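Long-range contacts in BH2621 protein (Bacillus halodurans, PDB 2QML), which probably acts as an N-acyltransferase of the GNAT superfamily, perhaps passing fatty acyl groups to a lysine amine in siderophore biosynthesis: residues L8-V13 against F24-M29; Q70-G75 against M82-S87; H104-H109 against F135-T140; K20-R25 against G75-V80. All coordinates share one frame; numbering follows the deposited sequence.

Interaction 1. Residues L8-V13 against F24-M29; sequences LAPFEV and FRHVTM
Phe11 and Phe24 form the one antiparallel bridge of this contact. It belongs to the beta hairpin of strands 11-15 and 20-26, which starts the mixed sheet of the GNAT fold. Strand 11-15 is an outermost strand of that sheet.

The backbone bonds come as a pair. Phe11 N donates to Phe24 O at 3.0 Å. Phe24 N returns a nearly straight bond to Phe11 O at 2.8 Å.

The aromatic contact lies on the sheet face that carries both phenylalanines. The two side chains leave their strands in the same direction. The rings are nearly parallel, with planes 19° apart, but strongly offset, with little overlap; the centroids are 4.5 Å apart. CG of Phe11 sits between its backbone N and carbonyl carbon (chi1 62°), which turns the ring toward Phe24. CB of Phe24 then covers one face of the Phe11 ring, 3.9 Å from its centroid. Beyond the pair, Phe24 touches Leu126 of helix 123-135 and meets the ring of Trp85.

Pro10 packs against the second strand at its backbone and at His26. Its CB lies 4.1 Å from Arg25 CA. Its CD makes an off-centre CH-pi contact with the imidazole.

One side-chain hydrogen bond extends the contact past the paired residues. The imidazole of His26 reaches the loop before strand 11-15. Its NE2-H donates to Leu8 O at 2.7 Å, with an angle of 165° at the hydrogen, and the oxygen lies almost exactly in the ring plane.

Interaction 2. Residues Q70-G75 against M82-S87; sequences QTLMVG and MSYWES
The beta hairpin of strands 70-77 and 80-89 supplies this contact, and a classic beta bulge interrupts its regular pairing where Met82 and Ser83 both face Gly75. Gly75 O takes a bond from Met82 N at 3.0 Å and weaker ones from Ser83 N and Ser83 OG. Elsewhere the ladder is regular antiparallel, with hydrogen-bonded pairs at Thr71-Ser87 and Met73-Trp85.

On the face with Trp85, the indole NE1 donates to Ser83 OG at 2.8 Å, close to the ring plane. This bond helps fix the rotation of the indole. Its edge lies alongside Met73 O and Gly75 N.

On the face with Leu72 and Tyr84, the phenol oxygen touches Leu72 CG and CD2, both at 3.3 Å. Tyr84 OH donates to Glu86 OE2 at 2.5 Å, and OE2 receives it on its anti lone pair, the one away from OE1. In the conformer given, Gln70 runs beside Glu86, their amide and carboxylate planes 83° apart.

Helix 54-65 packs on the face of Leu72 and Glu86 through Leu61 and Phe64. Helix 123-135 covers Trp85 through Leu126, Leu127 and Ile130. Strands 20-26 and 106-112 pair with the outer edges of this hairpin.

Interaction 3. Residues H104-H109 against F135-T140; sequences HDQGIH and FQEPDT
His104, Thr140 and Gln106 bury the most surface in this contact, and the hydroxyl of Thr140 ties the other two together. Thr140 OG1 donates to His104 O at 2.7 Å. It also accepts from Gln106 NE2 at 2.9 Å. That second bond has an angle of 164° at the hydrogen and lies close to the amide plane. The hydroxyl of this buried threonine is thus held by two bonds. The Gln106 chain is extended beyond CG (chi2 180°), which carries its amide across Thr140 at about a right angle. NE2 also lies 3.6 Å from Glu137 CB. The other end of the amide is held too, because Gln106 OE1 bonds to Lys134 NZ of helix 123-135.

His104 makes a different sort of contact nearer the surface. Asp139 CB sits over one face of its ring in a CH-pi contact, 3.6 Å from the centroid. The two side chains run alongside each other, with ring and carboxylate planes 50° apart. His104 CB also rests against Asp139 O at 3.4 Å.

The residues from Glu137 to Thr140 form a type I beta turn, closed by Thr140 N bonding to Glu137 O at 3.1 Å. The arrangement fits the central alpha/beta part of the GNAT fold. Helix 123-135 connects strands 106-112 and 142-145 as a parallel beta-alpha-beta crossover, and this turn, leading out of the helix, packs beside the start of the first strand.

Interaction 4. Residues K20-R25 against G75-V80; sequences KKLSFR and GAINGV
Phe24 and Gly75 make the tight end of this contact. Their CA atoms are 4.4 Å apart in a non-hydrogen-bonded antiparallel pair. Gly75 CA lies over one face of the Phe24 ring, 4.1 Å from its centroid. The absence of a side chain on Gly75 lets the ring settle close to the strand. Next along the ladder, Ser23 and Ala76 form a hydrogen-bonded pair, with Ala76 N donating to Ser23 O at 2.7 Å. Leu22 and Ile77 continue the face of Phe24 and touch more loosely, CD2 to CG1 at 4.3 Å in the Ile77 conformer given. Helix 123-135 covers Leu22 through Pro125 and Ala129.

The other end is more open to solvent. Asn78 stands in for a regular strand partner of Lys21. Its N donates to Lys21 O at 2.8 Å, and its OD1 accepts from Lys21 N at 2.9 Å. The second bond is almost straight, 172° at the hydrogen. The bend of Lys20 at chi2 (-67°) brings CD, beside CG, against CG2 of that Ile77 conformer. A water bridges this side: it donates to Lys21 O, accepts from Gly79 N and is bonded to Ser23 OG at 2.7 Å.

From Ile77 to Val80 the chain makes a type I' beta turn, with Asn78 and Gly79 at the corner in positive phi. This is the tight two-residue turn of a beta hairpin, here joining strands 70-77 and 80-89, with strand 20-26 paired to the other edge of strand 70-77.

All four contacts reach the same mixed sheet, but at different depths. Interaction 2 is wholly buried near the middle of the chain. Interaction 1 is a surface contact at an outer strand, while interactions 3 and 4 are partly buried. Interactions 1 and 4 share strand 20-26, with Phe24 and Arg25. Interactions 2 and 4 share strand 70-77 and Gly75, so these three link four successive strands. Glu86 O then bonds to His109 N, joining interaction 2 to the strand of interaction 3. Backbone ladders dominate interactions 2 and 4. Interaction 1 adds aromatic packing, whereas both bonds across interaction 3 depend on side chains.

Interaction 1. Residues L8-V13 against F24-M29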
loop_
_atom_site.group_PDB
_atom_site.type_symbol
_atom_site.label_atom_id
_atom_site.label_comp_id
_atom_site.label_asym_id
_atom_site.label_seq_id
_atom_site.Cartn_x
_atom_site.Cartn_y
_atom_site.Cartn_z
ATOM N N LEU A 8 0.042 3.539 12.028
ATOM C CA LEU A 8 1.359 3.289 11.508
ATOM C C LEU A 8 2.146 4.585 11.587
ATOM O O LEU A 8 1.707 5.617 11.103
ATOM C CB LEU A 8 1.266 2.801 10.069
ATOM C CG LEU A 8 2.592 2.419 9.368
ATOM C CD1 LEU A 8 3.319 1.247 10.142
ATOM C CD2 LEU A 8 2.434 2.023 7.921
ATOM N N ALA A 9 3.312 4.566 12.205
ATOM C CA ALA A 9 4.078 5.784 12.366
ATOM C C ALA A 9 4.769 6.264 11.100
ATOM O O ALA A 9 5.231 5.457 10.283
ATOM C CB ALA A 9 5.172 5.574 13.442
ATOM N N PRO A 10 4.955 7.586 10.992
ATOM C CA PRO A 10 5.772 8.115 9.898
ATOM C C PRO A 10 7.233 7.680 10.034
ATOM O O PRO A 10 7.701 7.397 11.159
ATOM C CB PRO A 10 5.648 9.641 10.069
ATOM C CG PRO A 10 5.468 9.816 11.479
ATOM C CD PRO A 10 4.554 8.674 11.894
ATOM N N PHE A 11 7.911 7.611 8.892
ATOM C CA PHE A 11 9.289 7.171 8.876
ATOM C C PHE A 11 10.027 7.700 7.674
ATOM O O PHE A 11 9.423 8.123 6.706
ATOM C CB PHE A 11 9.379 5.631 8.956
ATOM C CG PHE A 11 8.749 4.910 7.810
ATOM C CD1 PHE A 11 7.413 4.567 7.830
ATOM C CD2 PHE A 11 9.506 4.595 6.683
ATOM C CE1 PHE A 11 6.843 3.853 6.724
ATOM C CE2 PHE A 11 8.934 3.912 5.607
ATOM C CZ PHE A 11 7.648 3.566 5.629
ATOM N N GLU A 12 11.337 7.727 7.774
ATOM C CA GLU A 12 12.215 8.122 6.690
ATOM C C GLU A 12 13.417 7.176 6.660
ATOM O O GLU A 12 14.099 6.962 7.675
ATOM C CB GLU A 12 12.643 9.576 6.785
ATOM C CG GLU A 12 13.690 9.929 5.713
ATOM C CD GLU A 12 14.185 11.335 5.763
ATOM O OE1 GLU A 12 13.654 12.157 6.550
ATOM O OE2 GLU A 12 15.199 11.596 5.050
ATOM N N VAL A 13 13.694 6.617 5.488
ATOM C CA VAL A 13 14.836 5.710 5.319
ATOM C C VAL A 13 15.596 6.059 4.060
ATOM O O VAL A 13 15.073 6.676 3.126
ATOM C CB VAL A 13 14.420 4.221 5.273
ATOM C CG1 VAL A 13 13.703 3.834 6.590
ATOM C CG2 VAL A 13 13.545 3.891 4.003
ATOM N N PHE A 24 7.766 8.673 4.459
ATOM C CA PHE A 24 6.326 8.420 4.595
ATOM C C PHE A 24 5.754 9.230 5.740
ATOM O O PHE A 24 6.271 9.187 6.868
ATOM C CB PHE A 24 6.085 6.953 4.880
ATOM C CG PHE A 24 6.283 6.039 3.708
ATOM C CD1 PHE A 24 7.564 5.705 3.296
ATOM C CD2 PHE A 24 5.216 5.441 3.086
ATOM C CE1 PHE A 24 7.774 4.805 2.231
ATOM C CE2 PHE A 24 5.411 4.551 1.998
ATOM C CZ PHE A 24 6.676 4.260 1.577
ATOM N N ARG A 25 4.688 9.962 5.476
ATOM C CA ARG A 25 4.049 10.795 6.463
ATOM C C ARG A 25 2.566 10.558 6.443
ATOM O O ARG A 25 2.017 10.113 5.453
ATOM C CB ARG A 25 4.330 12.279 6.196
ATOM C CG ARG A 25 3.820 12.848 4.872
ATOM C CD ARG A 25 3.849 14.340 4.830
ATOM N NE ARG A 25 3.387 14.892 3.558
ATOM C CZ ARG A 25 2.109 15.078 3.255
ATOM N NH1 ARG A 25 1.179 14.680 4.075
ATOM N NH2 ARG A 25 1.764 15.601 2.090
ATOM N N HIS A 26 1.925 10.918 7.536
ATOM C CA HIS A 26 0.479 10.861 7.629
ATOM C C HIS A 26 -0.134 11.862 6.678
ATOM O O HIS A 26 0.327 13.001 6.514
ATOM C CB HIS A 26 -0.040 11.124 9.047
ATOM C CG HIS A 26 0.230 10.013 10.007
ATOM N ND1 HIS A 26 0.088 10.164 11.362
ATOM C CD2 HIS A 26 0.780 8.786 9.828
ATOM C CE1 HIS A 26 0.423 9.038 11.970
ATOM N NE2 HIS A 26 0.836 8.175 11.064
ATOM N N VAL A 27 -1.172 11.398 5.995
ATOM C CA VAL A 27 -1.980 12.282 5.204
ATOM C C VAL A 27 -2.743 13.284 6.147
ATOM O O VAL A 27 -3.117 12.961 7.292
ATOM C CB VAL A 27 -2.962 11.465 4.351
ATOM C CG1 VAL A 27 -4.081 12.350 3.770
ATOM C CG2 VAL A 27 -2.225 10.634 3.256
ATOM N N THR A 28 -2.980 14.485 5.638
ATOM C CA THR A 28 -3.791 15.490 6.282
ATOM C C THR A 28 -4.763 16.068 5.264
ATOM O O THR A 28 -4.633 15.838 4.085
ATOM C CB THR A 28 -2.973 16.674 6.906
ATOM O OG1 THR A 28 -2.518 17.555 5.881
ATOM C CG2 THR A 28 -1.797 16.134 7.687
HETATM N N MSE A 29 -5.706 16.878 5.726
HETATM C CA MSE A 29 -6.676 17.529 4.828
HETATM C C MSE A 29 -6.031 18.517 3.875
HETATM O O MSE A 29 -6.626 18.830 2.831
HETATM C CB MSE A 29 -7.828 18.186 5.609
HETATM C CG MSE A 29 -8.778 17.190 6.274
HETATM SE SE MSE A 29 -9.669 16.027 5.005
HETATM C CE MSE A 29 -10.757 17.358 4.048
#

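Interaction 2. Residues Q70-G75 against M82-S87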
loop_
_atom_site.group_PDB
_atom_site.type_symbol
_atom_site.label_atom_id
_atom_site.label_comp_id
_atom_site.label_asym_id
_atom_site.label_seq_id
_atom_site.Cartn_x
_atom_site.Cartn_y
_atom_site.Cartn_z
ATOM N N GLN A 70 -7.376 2.161 10.195
ATOM C CA GLN A 70 -6.400 2.407 9.152
ATOM C C GLN A 70 -5.595 3.709 9.316
ATOM O O GLN A 70 -5.982 4.614 10.042
ATOM C CB GLN A 70 -7.073 2.384 7.773
ATOM C CG GLN A 70 -8.084 3.513 7.500
ATOM C CD GLN A 70 -8.668 3.406 6.119
ATOM O OE1 GLN A 70 -7.976 3.030 5.172
ATOM N NE2 GLN A 70 -9.952 3.716 5.989
ATOM N N THR A 71 -4.446 3.723 8.632
ATOM C CA THR A 71 -3.529 4.851 8.558
ATOM C C THR A 71 -3.347 5.186 7.092
ATOM O O THR A 71 -3.082 4.287 6.292
ATOM C CB THR A 71 -2.138 4.521 9.152
ATOM O OG1 THR A 71 -2.338 4.058 10.477
ATOM C CG2 THR A 71 -1.209 5.740 9.166
ATOM N N LEU A 72 -3.569 6.451 6.731
ATOM C CA LEU A 72 -3.336 6.963 5.375
ATOM C C LEU A 72 -2.006 7.656 5.336
ATOM O O LEU A 72 -1.750 8.559 6.179
ATOM C CB LEU A 72 -4.405 7.960 4.953
ATOM C CG LEU A 72 -5.719 7.352 4.442
ATOM C CD1 LEU A 72 -6.342 6.318 5.399
ATOM C CD2 LEU A 72 -6.706 8.489 4.151
HETATM N N MSE A 73 -1.182 7.313 4.348
HETATM C CA MSE A 73 0.116 7.961 4.212
HETATM C C MSE A 73 0.461 8.369 2.800
HETATM O O MSE A 73 -0.005 7.767 1.805
HETATM C CB MSE A 73 1.231 7.039 4.716
HETATM C CG MSE A 73 0.953 6.405 6.055
HETATM SE SE MSE A 73 2.466 5.352 6.624
HETATM C CE MSE A 73 3.395 6.602 7.751
ATOM N N VAL A 74 1.326 9.378 2.725
ATOM C CA VAL A 74 1.908 9.840 1.500
ATOM C C VAL A 74 3.325 9.301 1.544
ATOM O O VAL A 74 4.008 9.496 2.581
ATOM C CB VAL A 74 1.943 11.352 1.428
ATOM C CG1 VAL A 74 2.929 11.816 0.313
ATOM C CG2 VAL A 74 0.526 11.857 1.194
ATOM N N GLY A 75 3.817 8.690 0.466
ATOM C CA GLY A 75 5.192 8.280 0.342
ATOM C C GLY A 75 5.892 9.196 -0.685
ATOM O O GLY A 75 5.312 9.559 -1.712
HETATM N N MSE A 82 4.629 11.208 -4.076
HETATM C CA MSE A 82 4.251 10.536 -5.335
HETATM C C MSE A 82 3.497 9.205 -5.167
HETATM O O MSE A 82 3.224 8.514 -6.128
HETATM C CB MSE A 82 5.511 10.374 -6.212
HETATM C CG MSE A 82 6.784 9.871 -5.504
HETATM SE SE MSE A 82 6.627 8.170 -4.588
HETATM C CE MSE A 82 6.480 7.030 -6.188
ATOM N N SER A 83 3.088 8.900 -3.941
ATOM C CA SER A 83 2.382 7.665 -3.654
ATOM C C SER A 83 1.454 7.815 -2.446
ATOM O O SER A 83 1.685 8.617 -1.528
ATOM C CB SER A 83 3.382 6.517 -3.484
ATOM O OG SER A 83 4.256 6.759 -2.412
ATOM N N TYR A 84 0.391 7.047 -2.470
ATOM C CA TYR A 84 -0.644 7.064 -1.447
ATOM C C TYR A 84 -0.800 5.621 -0.959
ATOM O O TYR A 84 -0.813 4.686 -1.767
ATOM C CB TYR A 84 -1.941 7.706 -1.975
ATOM C CG TYR A 84 -3.175 7.533 -1.109
ATOM C CD1 TYR A 84 -3.441 8.382 -0.021
ATOM C CD2 TYR A 84 -4.091 6.530 -1.375
ATOM C CE1 TYR A 84 -4.582 8.236 0.754
ATOM C CE2 TYR A 84 -5.221 6.401 -0.620
ATOM C CZ TYR A 84 -5.440 7.240 0.462
ATOM O OH TYR A 84 -6.568 7.092 1.218
ATOM N N TRP A 85 -0.999 5.503 0.344
ATOM C CA TRP A 85 -1.006 4.239 1.031
ATOM C C TRP A 85 -2.096 4.200 2.089
ATOM O O TRP A 85 -2.319 5.175 2.830
ATOM C CB TRP A 85 0.373 3.974 1.710
ATOM C CG TRP A 85 1.528 4.173 0.801
ATOM C CD1 TRP A 85 2.035 5.381 0.359
ATOM C CD2 TRP A 85 2.264 3.159 0.134
ATOM N NE1 TRP A 85 3.026 5.166 -0.473
ATOM C CE2 TRP A 85 3.209 3.831 -0.688
ATOM C CE3 TRP A 85 2.238 1.761 0.137
ATOM C CZ2 TRP A 85 4.127 3.150 -1.488
ATOM C CZ3 TRP A 85 3.167 1.088 -0.625
ATOM C CH2 TRP A 85 4.088 1.782 -1.432
ATOM N N GLU A 86 -2.814 3.084 2.147
ATOM C CA GLU A 86 -3.738 2.812 3.235
ATOM C C GLU A 86 -3.217 1.524 3.890
ATOM O O GLU A 86 -3.226 0.463 3.324
ATOM C CB GLU A 86 -5.174 2.689 2.752
ATOM C CG GLU A 86 -5.710 3.946 2.149
ATOM C CD GLU A 86 -7.093 3.796 1.523
ATOM O OE1 GLU A 86 -7.628 2.655 1.467
ATOM O OE2 GLU A 86 -7.646 4.841 1.073
ATOM N N SER A 87 -2.778 1.659 5.112
ATOM C CA SER A 87 -2.337 0.563 5.990
ATOM C C SER A 87 -3.484 0.230 6.973
ATOM O O SER A 87 -3.980 1.103 7.694
ATOM C CB SER A 87 -1.075 0.984 6.711
ATOM O OG SER A 87 -0.705 0.043 7.666
HETATM O O HOH W 1 -8.272 0.994 3.910
#

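Interaction 3. Residues H104-H109 against F135-T140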
loop_
_atom_site.group_PDB
_atom_site.type_symbol
_atom_site.label_atom_id
_atom_site.label_comp_id
_atom_site.label_asym_id
_atom_site.label_seq_id
_atom_site.Cartn_x
_atom_site.Cartn_y
_atom_site.Cartn_z
ATOM N N HIS A 104 -3.921 -10.164 14.445
ATOM C CA HIS A 104 -3.017 -9.040 14.135
ATOM C C HIS A 104 -2.585 -8.969 12.684
ATOM O O HIS A 104 -1.676 -8.255 12.350
ATOM C CB HIS A 104 -1.800 -9.087 15.043
ATOM C CG HIS A 104 -2.158 -8.926 16.476
ATOM N ND1 HIS A 104 -2.363 -10.003 17.314
ATOM C CD2 HIS A 104 -2.441 -7.820 17.191
ATOM C CE1 HIS A 104 -2.704 -9.559 18.507
ATOM N NE2 HIS A 104 -2.762 -8.237 18.458
ATOM N N ASP A 105 -3.271 -9.685 11.801
ATOM C CA ASP A 105 -2.964 -9.578 10.393
ATOM C C ASP A 105 -3.215 -8.150 9.935
ATOM O O ASP A 105 -4.160 -7.521 10.373
ATOM C CB ASP A 105 -3.842 -10.519 9.554
ATOM C CG ASP A 105 -3.501 -12.002 9.704
ATOM O OD1 ASP A 105 -2.503 -12.361 10.342
ATOM O OD2 ASP A 105 -4.230 -12.789 9.048
ATOM N N GLN A 106 -2.405 -7.680 8.997
ATOM C CA GLN A 106 -2.544 -6.369 8.442
ATOM C C GLN A 106 -2.708 -6.481 6.924
ATOM O O GLN A 106 -2.431 -7.520 6.308
ATOM C CB GLN A 106 -1.321 -5.482 8.777
ATOM C CG GLN A 106 -1.083 -5.229 10.262
ATOM C CD GLN A 106 0.124 -4.373 10.436
ATOM O OE1 GLN A 106 0.324 -3.467 9.670
ATOM N NE2 GLN A 106 0.921 -4.632 11.443
ATOM N N GLY A 107 -3.165 -5.386 6.344
ATOM C CA GLY A 107 -3.299 -5.232 4.911
ATOM C C GLY A 107 -2.765 -3.931 4.387
ATOM O O GLY A 107 -2.431 -3.028 5.160
ATOM N N ILE A 108 -2.632 -3.855 3.063
ATOM C CA ILE A 108 -2.093 -2.685 2.410
ATOM C C ILE A 108 -2.802 -2.373 1.103
ATOM O O ILE A 108 -3.144 -3.292 0.318
ATOM C CB ILE A 108 -0.569 -2.816 2.176
ATOM C CG1 ILE A 108 0.047 -1.438 1.785
ATOM C CG2 ILE A 108 -0.216 -3.980 1.201
ATOM C CD1 ILE A 108 0.004 -0.382 2.928
ATOM N N HIS A 109 -3.137 -1.105 0.927
ATOM C CA HIS A 109 -3.611 -0.582 -0.343
ATOM C C HIS A 109 -2.594 0.468 -0.774
ATOM O O HIS A 109 -2.028 1.162 0.089
ATOM C CB HIS A 109 -4.984 0.055 -0.297
ATOM C CG HIS A 109 -6.075 -0.839 0.198
ATOM N ND1 HIS A 109 -6.500 -1.950 -0.517
ATOM C CD2 HIS A 109 -6.933 -0.694 1.219
ATOM C CE1 HIS A 109 -7.530 -2.493 0.116
ATOM N NE2 HIS A 109 -7.765 -1.797 1.208
ATOM N N PHE A 135 5.573 -4.669 9.628
ATOM C CA PHE A 135 5.985 -5.934 10.275
ATOM C C PHE A 135 6.666 -5.738 11.626
ATOM O O PHE A 135 6.880 -6.718 12.358
ATOM C CB PHE A 135 6.891 -6.757 9.354
ATOM C CG PHE A 135 6.141 -7.681 8.399
ATOM C CD1 PHE A 135 5.239 -8.622 8.880
ATOM C CD2 PHE A 135 6.443 -7.670 7.050
ATOM C CE1 PHE A 135 4.618 -9.501 8.010
ATOM C CE2 PHE A 135 5.820 -8.545 6.169
ATOM C CZ PHE A 135 4.942 -9.480 6.680
ATOM N N GLN A 136 6.971 -4.491 12.014
ATOM C CA GLN A 136 7.541 -4.305 13.332
ATOM C C GLN A 136 6.503 -4.400 14.443
ATOM O O GLN A 136 6.869 -4.393 15.620
ATOM C CB GLN A 136 8.326 -2.985 13.440
ATOM C CG GLN A 136 9.383 -2.872 12.419
ATOM C CD GLN A 136 10.316 -4.055 12.388
ATOM O OE1 GLN A 136 10.925 -4.419 13.368
ATOM N NE2 GLN A 136 10.378 -4.698 11.236
ATOM N N GLU A 137 5.221 -4.422 14.110
ATOM C CA GLU A 137 4.190 -4.772 15.111
ATOM C C GLU A 137 4.497 -6.207 15.598
ATOM O O GLU A 137 4.495 -7.131 14.811
ATOM C CB GLU A 137 2.813 -4.632 14.491
ATOM C CG GLU A 137 1.711 -5.162 15.368
ATOM C CD GLU A 137 1.476 -4.307 16.598
ATOM O OE1 GLU A 137 1.563 -3.068 16.466
ATOM O OE2 GLU A 137 1.165 -4.896 17.651
ATOM N N PRO A 138 4.799 -6.398 16.899
ATOM C CA PRO A 138 5.280 -7.759 17.294
ATOM C C PRO A 138 4.347 -8.929 16.981
ATOM O O PRO A 138 4.831 -9.980 16.603
ATOM C CB PRO A 138 5.536 -7.615 18.805
ATOM C CG PRO A 138 5.847 -6.140 18.947
ATOM C CD PRO A 138 4.902 -5.451 18.034
ATOM N N ASP A 139 3.047 -8.745 17.092
ATOM C CA ASP A 139 2.174 -9.890 16.873
ATOM C C ASP A 139 1.721 -10.045 15.428
ATOM O O ASP A 139 1.039 -11.022 15.113
ATOM C CB ASP A 139 0.962 -9.765 17.787
ATOM C CG ASP A 139 1.336 -9.828 19.279
ATOM O OD1 ASP A 139 2.261 -10.600 19.627
ATOM O OD2 ASP A 139 0.686 -9.104 20.082
ATOM N N THR A 140 2.089 -9.118 14.557
ATOM C CA THR A 140 1.735 -9.278 13.136
ATOM C C THR A 140 2.705 -10.217 12.427
ATOM O O THR A 140 3.886 -9.913 12.302
ATOM C CB THR A 140 1.714 -7.945 12.394
ATOM O OG1 THR A 140 0.686 -7.128 12.953
ATOM C CG2 THR A 140 1.493 -8.170 10.886
HETATM O O HOH W 2 -0.564 -11.705 12.132
#

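Interaction 4. Residues K20-R25 against G75-V80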
loop_
_atom_site.group_PDB
_atom_site.type_symbol
_atom_site.label_atom_id
_atom_site.label_comp_id
_atom_site.label_asym_id
_atom_site.label_seq_id
_atom_site.Cartn_x
_atom_site.Cartn_y
_atom_site.Cartn_z
ATOM N N LYS A 20 18.069 6.728 -3.014
ATOM C CA LYS A 20 17.069 7.726 -2.739
ATOM C C LYS A 20 16.676 7.717 -1.271
ATOM O O LYS A 20 16.798 6.704 -0.577
ATOM C CB LYS A 20 15.784 7.429 -3.492
ATOM C CG LYS A 20 15.851 7.287 -4.975
ATOM C CD LYS A 20 16.183 8.563 -5.645
ATOM C CE LYS A 20 16.220 8.300 -7.130
ATOM N NZ LYS A 20 16.689 9.516 -7.773
ATOM N N LYS A 21 16.188 8.871 -0.817
ATOM C CA LYS A 21 15.571 9.045 0.490
ATOM C C LYS A 21 14.093 8.727 0.312
ATOM O O LYS A 21 13.449 9.316 -0.558
ATOM C CB LYS A 21 15.784 10.495 0.941
ATOM C CG LYS A 21 14.975 11.016 2.060
ATOM C CD LYS A 21 15.159 12.574 2.182
ATOM C CE LYS A 21 16.619 12.997 2.001
ATOM N NZ LYS A 21 16.845 14.461 2.391
ATOM N N LEU A 22 13.586 7.792 1.106
ATOM C CA LEU A 22 12.179 7.429 1.103
ATOM C C LEU A 22 11.572 7.967 2.378
ATOM O O LEU A 22 12.064 7.722 3.474
ATOM C CB LEU A 22 11.993 5.924 1.090
ATOM C CG LEU A 22 12.813 5.127 0.067
ATOM C CD1 LEU A 22 12.385 3.663 0.142
ATOM C CD2 LEU A 22 12.684 5.712 -1.313
ATOM N N SER A 23 10.502 8.712 2.241
ATOM C CA SER A 23 9.840 9.190 3.454
ATOM C C SER A 23 8.321 9.094 3.342
ATOM O O SER A 23 7.701 9.336 2.301
ATOM C CB SER A 23 10.255 10.575 3.827
ATOM O OG SER A 23 10.091 11.480 2.809
ATOM N N PHE A 24 7.766 8.673 4.459
ATOM C CA PHE A 24 6.326 8.420 4.595
ATOM C C PHE A 24 5.754 9.230 5.740
ATOM O O PHE A 24 6.271 9.187 6.868
ATOM C CB PHE A 24 6.085 6.953 4.880
ATOM C CG PHE A 24 6.283 6.039 3.708
ATOM C CD1 PHE A 24 7.564 5.705 3.296
ATOM C CD2 PHE A 24 5.216 5.441 3.086
ATOM C CE1 PHE A 24 7.774 4.805 2.231
ATOM C CE2 PHE A 24 5.411 4.551 1.998
ATOM C CZ PHE A 24 6.676 4.260 1.577
ATOM N N ARG A 25 4.688 9.962 5.476
ATOM C CA ARG A 25 4.049 10.795 6.463
ATOM C C ARG A 25 2.566 10.558 6.443
ATOM O O ARG A 25 2.017 10.113 5.453
ATOM C CB ARG A 25 4.330 12.279 6.196
ATOM C CG ARG A 25 3.820 12.848 4.872
ATOM C CD ARG A 25 3.849 14.340 4.830
ATOM N NE ARG A 25 3.387 14.892 3.558
ATOM C CZ ARG A 25 2.109 15.078 3.255
ATOM N NH1 ARG A 25 1.179 14.680 4.075
ATOM N NH2 ARG A 25 1.764 15.601 2.090
ATOM N N GLY A 75 3.817 8.690 0.466
ATOM C CA GLY A 75 5.192 8.280 0.342
ATOM C C GLY A 75 5.892 9.196 -0.685
ATOM O O GLY A 75 5.312 9.559 -1.712
ATOM N N ALA A 76 7.122 9.582 -0.369
ATOM C CA ALA A 76 7.898 10.510 -1.152
ATOM C C ALA A 76 9.294 9.982 -1.463
ATOM O O ALA A 76 9.843 9.175 -0.708
ATOM C CB ALA A 76 7.991 11.864 -0.402
ATOM N N ILE A 77 9.849 10.417 -2.590
ATOM C CA ILE A 77 11.199 10.056 -2.984
ATOM C C ILE A 77 11.937 11.371 -3.090
ATOM O O ILE A 77 11.538 12.263 -3.838
ATOM C CB ILE A 77 11.243 9.273 -4.298
ATOM C CG1 ILE A 77 10.442 7.970 -4.168
ATOM C CG2 ILE A 77 12.700 8.994 -4.694
ATOM C CD1 ILE A 77 10.190 7.267 -5.511
ATOM N N ASN A 78 12.973 11.510 -2.276
ATOM C CA ASN A 78 13.735 12.738 -2.192
ATOM C C ASN A 78 12.841 13.945 -1.930
ATOM O O ASN A 78 13.003 15.022 -2.522
ATOM C CB ASN A 78 14.593 12.922 -3.435
ATOM C CG ASN A 78 15.807 12.014 -3.443
ATOM O OD1 ASN A 78 16.102 11.288 -2.490
ATOM N ND2 ASN A 78 16.559 12.114 -4.508
ATOM N N GLY A 79 11.870 13.713 -1.049
ATOM C CA GLY A 79 10.926 14.718 -0.643
ATOM C C GLY A 79 9.727 14.971 -1.518
ATOM O O GLY A 79 8.794 15.595 -1.058
ATOM N N VAL A 80 9.741 14.459 -2.765
ATOM C CA VAL A 80 8.638 14.682 -3.688
ATOM C C VAL A 80 7.558 13.645 -3.437
ATOM O O VAL A 80 7.818 12.477 -3.560
ATOM C CB VAL A 80 9.098 14.641 -5.167
ATOM C CG1 VAL A 80 7.898 14.808 -6.096
ATOM C CG2 VAL A 80 10.247 15.717 -5.495
HETATM O O HOH W 3 11.725 11.451 0.627
#